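PDB 5KO4: bromo domain-containing protein, which is of unknown function but, as a bromodomain protein, probably recognises acetylated lysine residues, as many other bromodomains do. Local coordinates for residues M45-I50 with N67-V72; R38-H43 with Y77-E82. All blocks are in the same frame, centred on the assembly; numbering follows the deposited sequence. Where two conformers were deposited one is given.

From the N terminus, helix 8-21 leads into the long loop between the first two main helices of the bromodomain, the ZA loop. Short helix 37-40 lies in it, and most of this helix, with the turn that follows, forms the first segment of contact 2. Residues 45-50 come next and enter helix 47-55. The chain then turns back through helix 62-80, which supplies both partners. Residues 67-72 close the smaller loop as contact 1. Residues 77-82, where helix 62-80 ends, close the larger one as contact 2. Contact 1 is therefore nested inside the loop closed by contact 2. The centres lie about 14 Å apart, and Leu71 CD2 packs 3.5 Å from His43 O where the two contacts touch.

Contact 1: residues M45-I50 with N67-V72; sequences MWWDLI and NDMRLV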
# COMPACT_ATOMS: atom_id res chain seq x y z
N MET A 45 13.51 0.62 2.61
CA MET A 45 14.20 1.25 1.50
C MET A 45 13.17 1.70 0.50
O MET A 45 12.12 1.06 0.37
CB MET A 45 15.17 0.24 0.87
CG MET A 45 16.15 0.84 -0.16
SD MET A 45 17.10 2.27 0.41
CE MET A 45 17.81 1.61 1.93
N TRP A 46 13.43 2.80 -0.18
CA TRP A 46 12.47 3.35 -1.12
C TRP A 46 13.20 4.18 -2.17
O TRP A 46 14.35 4.55 -1.97
CB TRP A 46 11.41 4.17 -0.36
CG TRP A 46 11.96 5.29 0.48
CD1 TRP A 46 11.99 6.61 0.14
CD2 TRP A 46 12.40 5.22 1.85
NE1 TRP A 46 12.48 7.35 1.18
CE2 TRP A 46 12.71 6.54 2.25
CE3 TRP A 46 12.53 4.19 2.78
CZ2 TRP A 46 13.20 6.83 3.52
CZ3 TRP A 46 13.02 4.48 4.04
CH2 TRP A 46 13.38 5.79 4.38
N TRP A 47 12.58 4.40 -3.35
CA TRP A 47 13.31 5.03 -4.44
C TRP A 47 13.86 6.40 -4.10
O TRP A 47 14.98 6.71 -4.53
CB TRP A 47 12.47 5.17 -5.72
CG TRP A 47 11.67 3.96 -6.14
CD1 TRP A 47 10.37 3.96 -6.54
CD2 TRP A 47 12.15 2.62 -6.33
NE1 TRP A 47 9.99 2.69 -6.92
CE2 TRP A 47 11.07 1.85 -6.80
CE3 TRP A 47 13.40 2.00 -6.19
CZ2 TRP A 47 11.17 0.47 -7.00
CZ3 TRP A 47 13.51 0.64 -6.43
CH2 TRP A 47 12.40 -0.12 -6.78
N ASP A 48 13.10 7.25 -3.40
CA ASP A 48 13.60 8.60 -3.13
C ASP A 48 14.85 8.57 -2.25
O ASP A 48 15.70 9.46 -2.36
CB ASP A 48 12.52 9.48 -2.47
CG ASP A 48 11.36 9.83 -3.38
OD1 ASP A 48 11.47 9.60 -4.61
OD2 ASP A 48 10.33 10.35 -2.86
N LEU A 49 14.98 7.56 -1.38
CA LEU A 49 16.18 7.42 -0.56
C LEU A 49 17.37 7.02 -1.44
O LEU A 49 18.46 7.57 -1.30
CB LEU A 49 15.97 6.40 0.55
CG LEU A 49 17.14 6.19 1.52
CD1 LEU A 49 17.64 7.53 2.10
CD2 LEU A 49 16.74 5.26 2.65
N ILE A 50 17.16 6.11 -2.39
CA ILE A 50 18.22 5.72 -3.31
C ILE A 50 18.64 6.93 -4.16
O ILE A 50 19.83 7.11 -4.41
CB ILE A 50 17.78 4.52 -4.17
CG1 ILE A 50 17.51 3.29 -3.25
CG2 ILE A 50 18.83 4.18 -5.25
CD1 ILE A 50 16.96 2.09 -3.95
N ASN A 67 22.42 -3.49 -4.39
CA ASN A 67 21.91 -3.99 -3.12
C ASN A 67 20.69 -3.22 -2.66
O ASN A 67 19.71 -3.81 -2.24
CB ASN A 67 22.97 -3.92 -2.06
CG ASN A 67 24.04 -4.95 -2.22
OD1 ASN A 67 23.93 -5.89 -3.00
ND2 ASN A 67 25.17 -4.68 -1.64
N ASP A 68 20.75 -1.87 -2.71
CA ASP A 68 19.61 -1.08 -2.24
C ASP A 68 18.39 -1.23 -3.16
O ASP A 68 17.25 -1.30 -2.68
CB ASP A 68 19.97 0.39 -2.11
CG ASP A 68 20.81 0.72 -0.91
OD1 ASP A 68 21.04 -0.20 -0.07
OD2 ASP A 68 21.28 1.87 -0.81
N MET A 69 18.61 -1.32 -4.49
CA MET A 69 17.52 -1.52 -5.42
C MET A 69 16.84 -2.86 -5.18
O MET A 69 15.60 -2.92 -5.13
CB MET A 69 18.05 -1.46 -6.84
CG MET A 69 18.58 -0.08 -7.25
SD MET A 69 17.27 1.13 -7.52
CE MET A 69 16.65 0.58 -9.09
N ARG A 70 17.63 -3.91 -4.98
CA ARG A 70 17.09 -5.25 -4.72
C ARG A 70 16.34 -5.27 -3.38
O ARG A 70 15.36 -5.99 -3.22
CB ARG A 70 18.22 -6.29 -4.72
CG ARG A 70 18.74 -6.60 -6.10
CD ARG A 70 19.95 -7.49 -6.08
NE ARG A 70 20.38 -7.84 -7.43
CZ ARG A 70 21.52 -8.45 -7.74
NH1 ARG A 70 22.38 -8.78 -6.78
NH2 ARG A 70 21.82 -8.71 -9.00
N LEU A 71 16.80 -4.48 -2.42
CA LEU A 71 16.17 -4.43 -1.10
C LEU A 71 14.73 -3.88 -1.17
O LEU A 71 13.83 -4.35 -0.46
CB LEU A 71 17.03 -3.56 -0.19
CG LEU A 71 16.56 -3.34 1.22
CD1 LEU A 71 16.38 -4.67 1.96
CD2 LEU A 71 17.54 -2.44 1.94
N VAL A 72 14.47 -2.90 -2.05
CA VAL A 72 13.12 -2.35 -2.16
C VAL A 72 12.15 -3.45 -2.54
O VAL A 72 11.07 -3.59 -1.94
CB VAL A 72 13.06 -1.21 -3.20
CG1 VAL A 72 11.63 -0.72 -3.38
CG2 VAL A 72 13.97 -0.06 -2.81
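Met45 and Val72 bury the largest areas in this contact. Their CA atoms are 5.2 Å apart, the nearest pair of the two backbones. Met45 CG is set anti to its backbone N (chi1 -169°). It touches Val72 CG2 at 3.5 Å and also rests on the carbonyl oxygen of Asp68. Met45 CB meets Leu71 CD2 at 3.7 Å, the two side chains crossing at about a right angle. The Met45 chain is bent at both later torsions, which brings CE to the same leucine methyl.

Trp47 is the third main contributor. Val72 CG1 lies over one face of its six-membered ring, 3.8 Å from the centroid and 21° off the normal. This is a CH-pi contact, displaced toward the rim near CH2. Met69 SD approaches the same ring obliquely, 3.9 Å from Trp47 CZ3, as a Met-aromatic contact. Ile50 CD1 lies against the Asp68 carbonyl oxygen, O, at 3.6 Å. It also touches Met69 SD at 3.7 Å and packs on Val72 CG2. No hydrogen bond joins the two segments.

Trp47 NE1 is hydrogen-bonded to Asp22. Asp68 OD2 is hydrogen-bonded to Tyr59 and forms a salt bridge with Arg53. The contact packs the start of helix 47-55 on the middle of helix 62-80, deep in the bromodomain helical bundle. Trp47 and Met69 extend it to Val18 of helix 8-21 and to helix 85-104.

Contact 2: residues R38-H43 with Y77-E82; sequences RMIISH and YDYNRE
Ile40, the last residue of helix 37-40, faces Tyr79 near the end of helix 62-80. Their CA atoms are 6.6 Å apart, the nearest pair between the two backbones. The branch methyl CG2 of Ile40 does the touching, placed anti to the backbone N while CG1 lies beside it (chi1 -63°). It sits 4.1 Å from Asp78 O and 4.3 Å from Tyr79 CD1. It meets the tyrosine ring obliquely. Ile40 is exposed, and its packing here is light.

Ile41 follows and is the first residue to leave helical geometry. It is buried and makes the closer approach. Its CD1 is 3.7 Å from Asp78 CB and 4.0 Å from Tyr79 N. The same methyl lies 4.2 Å from Tyr79 CB, and the two side chains cross at about a right angle. For Ile41 the nearest parts of Asp78 and Tyr79 are thus their CB atoms and backbone, while their polar ends bond elsewhere. Asp78 OD1 is hydrogen-bonded to Gln74 NE2, one helical turn earlier.

This is the bromodomain pairing of the ZA loop with the C-terminal end of the third main helix (B, 62-80), where the BC loop begins. Tyr79 CG is anti to the backbone N (chi1 -177°), which turns the ring toward residues 35-37 of the ZA loop. There its OH is hydrogen-bonded to Pro35 O and its ring meets that of Tyr37. Tyr79 also packs on Pro85 of the second subunit.

Past Ile41 the chain stays beside helix 62-80 but further from its end, and His43 O accepts a hydrogen bond from Asn75 ND2.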
# COMPACT_ATOMS: atom_id res chain seq x y z
N ARG A 38 7.85 -1.67 10.65
CA ARG A 38 9.17 -1.75 11.32
C ARG A 38 9.34 -3.08 12.07
O ARG A 38 10.48 -3.49 12.30
CB ARG A 38 9.36 -0.58 12.29
CG ARG A 38 9.31 0.79 11.62
CD ARG A 38 9.58 1.90 12.62
NE ARG A 38 9.11 3.21 12.15
CZ ARG A 38 7.85 3.64 12.23
NH1 ARG A 38 6.90 2.87 12.75
NH2 ARG A 38 7.53 4.85 11.78
N MET A 39 8.23 -3.76 12.42
CA MET A 39 8.28 -5.07 13.08
C MET A 39 8.64 -6.18 12.07
O MET A 39 9.26 -7.17 12.44
CB MET A 39 6.90 -5.38 13.71
CG MET A 39 6.86 -6.66 14.51
SD MET A 39 5.24 -6.92 15.28
CE MET A 39 4.42 -7.87 13.99
N ILE A 40 8.22 -6.03 10.82
CA ILE A 40 8.39 -7.05 9.80
C ILE A 40 9.65 -6.80 8.97
O ILE A 40 10.34 -7.76 8.61
CB ILE A 40 7.12 -7.06 8.89
CG1 ILE A 40 5.86 -7.47 9.72
CG2 ILE A 40 7.28 -7.99 7.68
CD1 ILE A 40 5.81 -8.94 10.16
N ILE A 41 9.93 -5.54 8.63
CA ILE A 41 11.02 -5.18 7.71
C ILE A 41 12.15 -4.51 8.48
O ILE A 41 11.98 -3.40 8.99
CB ILE A 41 10.46 -4.26 6.61
CG1 ILE A 41 9.36 -5.00 5.81
CG2 ILE A 41 11.56 -3.76 5.68
CD1 ILE A 41 9.80 -6.28 5.11
N SER A 42 13.31 -5.18 8.56
CA SER A 42 14.42 -4.66 9.34
C SER A 42 15.08 -3.46 8.68
O SER A 42 15.55 -2.56 9.39
CB SER A 42 15.47 -5.75 9.54
OG SER A 42 14.92 -6.84 10.26
N HIS A 43 15.11 -3.41 7.34
CA HIS A 43 15.82 -2.37 6.63
C HIS A 43 14.94 -1.71 5.54
O HIS A 43 15.09 -2.01 4.35
CB HIS A 43 17.08 -2.99 6.03
CG HIS A 43 18.12 -2.01 5.61
ND1 HIS A 43 19.30 -2.43 5.04
CD2 HIS A 43 18.11 -0.65 5.65
CE1 HIS A 43 19.99 -1.33 4.78
NE2 HIS A 43 19.30 -0.24 5.12
N TYR A 77 8.21 -8.15 -1.12
CA TYR A 77 7.82 -9.55 -1.05
C TYR A 77 7.66 -9.98 0.38
O TYR A 77 6.73 -10.73 0.69
CB TYR A 77 8.84 -10.46 -1.76
CG TYR A 77 9.22 -10.04 -3.17
CD1 TYR A 77 8.33 -9.34 -3.98
CD2 TYR A 77 10.51 -10.25 -3.65
CE1 TYR A 77 8.71 -8.88 -5.24
CE2 TYR A 77 10.89 -9.80 -4.91
CZ TYR A 77 10.00 -9.08 -5.68
OH TYR A 77 10.38 -8.60 -6.92
N ASP A 78 8.52 -9.52 1.27
CA ASP A 78 8.46 -9.95 2.66
C ASP A 78 7.25 -9.36 3.38
O ASP A 78 6.64 -10.05 4.19
CB ASP A 78 9.75 -9.56 3.38
CG ASP A 78 10.98 -10.29 2.85
OD1 ASP A 78 10.82 -11.17 1.98
OD2 ASP A 78 12.10 -9.94 3.26
N TYR A 79 6.88 -8.12 3.10
CA TYR A 79 5.77 -7.47 3.78
C TYR A 79 4.41 -7.93 3.22
O TYR A 79 3.49 -8.26 3.97
CB TYR A 79 5.91 -5.95 3.66
CG TYR A 79 4.85 -5.18 4.41
CD1 TYR A 79 4.93 -4.99 5.78
CD2 TYR A 79 3.80 -4.57 3.73
CE1 TYR A 79 3.98 -4.24 6.46
CE2 TYR A 79 2.81 -3.87 4.41
CZ TYR A 79 2.92 -3.68 5.77
OH TYR A 79 1.94 -2.96 6.40
N ASN A 80 4.27 -7.92 1.89
CA ASN A 80 3.00 -8.25 1.24
C ASN A 80 2.85 -9.73 0.88
O ASN A 80 1.76 -10.14 0.47
CB ASN A 80 2.88 -7.43 -0.03
CG ASN A 80 2.91 -5.95 0.25
OD1 ASN A 80 1.98 -5.41 0.83
ND2 ASN A 80 4.01 -5.26 -0.10
N ARG A 81 3.94 -10.50 1.02
CA ARG A 81 4.08 -11.90 0.58
C ARG A 81 4.44 -11.90 -0.89
O ARG A 81 4.13 -10.96 -1.63
CB ARG A 81 2.86 -12.78 0.86
CG ARG A 81 2.41 -12.78 2.33
CD ARG A 81 3.45 -13.26 3.33
NE ARG A 81 3.70 -14.69 3.18
CZ ARG A 81 4.17 -15.50 4.12
NH1 ARG A 81 4.46 -15.02 5.33
NH2 ARG A 81 4.34 -16.79 3.87
N GLU A 82 5.12 -12.96 -1.31
CA GLU A 82 5.68 -13.07 -2.66
C GLU A 82 4.62 -13.07 -3.71
O GLU A 82 4.76 -12.37 -4.71
CB GLU A 82 6.49 -14.36 -2.78
CG GLU A 82 7.69 -14.44 -1.84
CD GLU A 82 9.04 -14.06 -2.41
OE1 GLU A 82 9.18 -14.00 -3.66
OE2 GLU A 82 9.98 -13.87 -1.61